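Local structure of lasso peptide isopeptidase AtxE2 (Asticcacaulis excentricus, 5TXE) at residues A[574-579]-A[583-588]. The protein hydrolyses the isopeptide bond of the lasso peptides astexin-2 and astexin-3, opening the threaded knots into linear peptides. The protein carries 1 engineered substitution. Numbering follows the deposited sequence.
Sequences GIETDQ and GPFWAA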
# COMPACT_ATOMS: atom_id res chain seq x y z
N GLY A 574 9.28 -18.28 9.50
CA GLY A 574 10.67 -18.51 9.18
C GLY A 574 11.62 -17.44 9.74
O GLY A 574 12.80 -17.43 9.36
N ILE A 575 11.13 -16.53 10.58
CA ILE A 575 12.03 -15.55 11.18
C ILE A 575 12.55 -16.16 12.48
O ILE A 575 11.77 -16.36 13.42
CB ILE A 575 11.31 -14.23 11.47
CG1 ILE A 575 10.53 -13.72 10.24
CG2 ILE A 575 12.31 -13.18 11.95
CD1 ILE A 575 11.40 -13.30 9.10
N GLU A 576 13.87 -16.37 12.59
CA GLU A 576 14.40 -17.12 13.73
C GLU A 576 14.60 -16.26 15.00
O GLU A 576 15.72 -16.00 15.44
CB GLU A 576 15.70 -17.84 13.35
CG GLU A 576 15.60 -18.77 12.14
CD GLU A 576 14.59 -19.92 12.25
OE1 GLU A 576 14.16 -20.29 13.37
OE2 GLU A 576 14.22 -20.46 11.19
N THR A 577 13.51 -15.87 15.62
CA THR A 577 13.55 -15.01 16.79
C THR A 577 14.01 -15.72 18.07
O THR A 577 14.33 -15.08 19.07
CB THR A 577 12.20 -14.43 17.04
OG1 THR A 577 11.23 -15.49 17.12
CG2 THR A 577 11.83 -13.50 15.87
N ASP A 578 14.13 -17.03 18.02
CA ASP A 578 14.78 -17.77 19.12
C ASP A 578 16.33 -17.81 19.00
O ASP A 578 16.99 -18.26 19.91
CB ASP A 578 14.23 -19.17 19.22
CG ASP A 578 14.37 -19.99 17.90
OD1 ASP A 578 14.66 -19.43 16.80
OD2 ASP A 578 14.15 -21.22 17.97
N GLN A 579 16.89 -17.32 17.90
CA GLN A 579 18.35 -17.12 17.83
C GLN A 579 18.71 -15.68 18.26
O GLN A 579 18.07 -14.70 17.83
CB GLN A 579 18.88 -17.41 16.42
CG GLN A 579 18.83 -18.88 15.99
CD GLN A 579 19.32 -19.03 14.55
OE1 GLN A 579 20.23 -18.32 14.10
NE2 GLN A 579 18.65 -19.88 13.81
N GLY A 583 23.62 -15.67 15.99
CA GLY A 583 23.19 -16.94 15.44
C GLY A 583 23.26 -16.93 13.92
O GLY A 583 23.41 -15.86 13.28
N PRO A 584 23.21 -18.12 13.32
CA PRO A 584 23.46 -18.23 11.88
C PRO A 584 22.45 -17.47 10.99
O PRO A 584 22.83 -16.92 9.97
CB PRO A 584 23.36 -19.73 11.62
CG PRO A 584 22.60 -20.27 12.80
CD PRO A 584 22.99 -19.42 13.96
N PHE A 585 21.17 -17.44 11.37
CA PHE A 585 20.15 -16.80 10.55
C PHE A 585 20.41 -15.31 10.40
O PHE A 585 20.36 -14.81 9.33
CB PHE A 585 18.80 -17.11 11.19
CG PHE A 585 17.66 -16.46 10.52
CD1 PHE A 585 17.14 -16.98 9.34
CD2 PHE A 585 17.07 -15.32 11.07
CE1 PHE A 585 16.07 -16.36 8.70
CE2 PHE A 585 16.01 -14.70 10.45
CZ PHE A 585 15.52 -15.20 9.26
N TRP A 586 20.83 -14.64 11.45
CA TRP A 586 21.02 -13.20 11.45
C TRP A 586 22.32 -12.71 10.80
O TRP A 586 22.46 -11.54 10.47
CB TRP A 586 20.90 -12.71 12.92
CG TRP A 586 19.51 -12.99 13.51
CD1 TRP A 586 19.19 -13.85 14.55
CD2 TRP A 586 18.28 -12.45 13.04
NE1 TRP A 586 17.82 -13.86 14.73
CE2 TRP A 586 17.24 -13.00 13.83
CE3 TRP A 586 17.96 -11.55 12.03
CZ2 TRP A 586 15.91 -12.67 13.64
CZ3 TRP A 586 16.65 -11.22 11.83
CH2 TRP A 586 15.62 -11.78 12.63
N ALA A 587 23.28 -13.60 10.58
CA ALA A 587 24.57 -13.18 10.01
C ALA A 587 24.45 -12.59 8.62
O ALA A 587 25.29 -11.78 8.20
CB ALA A 587 25.48 -14.40 9.94
N ALA A 588 23.40 -12.96 7.90
CA ALA A 588 23.22 -12.41 6.55
C ALA A 588 22.65 -11.02 6.52
O ALA A 588 22.66 -10.39 5.46
CB ALA A 588 22.27 -13.33 5.80
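The indole N-H of Trp-586 is shared between two carbonyls of a single type I beta turn, Glu-576 to Gln-579. NE1 makes a bent bond of 3.1 Å to Glu-576 O; that to Gln-579 O is weak. Both oxygens lie at the edge of the indole, Glu-576 O tilted from the ring plane, and NE1 stands above the plane of that carbonyl instead of on a lone pair. Glu-576 O also accepts the turn's own bond from Gln-579 N, and the two donors reach it from opposite faces of the carbonyl plane. On the six-membered ring of the indole, CH2 packs 3.7 Å from Ile-575 CG2. With an alanine here the indole N-H is gone, and the turn would probably lose the donor its two carbonyls share, while Ile-575 CG2 would lose the ring it packs against.

The Phe-585 ring turns its edge to the face of the indole, CD2 over its centre. Phe-585 CG is set anti to the backbone N (chi1 177°), which carries the ring across to Glu-576, whose CG makes a CH-pi contact over one face, 3.8 Å from the centroid; the bend at chi2 of Glu-576 takes the carboxylate on to a salt bridge with Lys-571. These residues belong to the loop joining helices 563-570 and 591-594 of the alpha/beta-hydrolase domain, and Gly-574, with positive phi, is the C-prime residue of the Schellman motif closing the first helix. Ile-575 packs against an apolar side chain of the bound lasso peptide, and Thr-577 lies near Asn-562, which is important for activity.

Gln-579, extended beyond CG, lays its amide across the start of 583-588. OE1 accepts Phe-585 N at 3.0 Å, nearly straight and on a lone pair in the carbonyl plane. Phe-585 O is bonded to Trp-493 NE1, whose ring stacks with the phenyl.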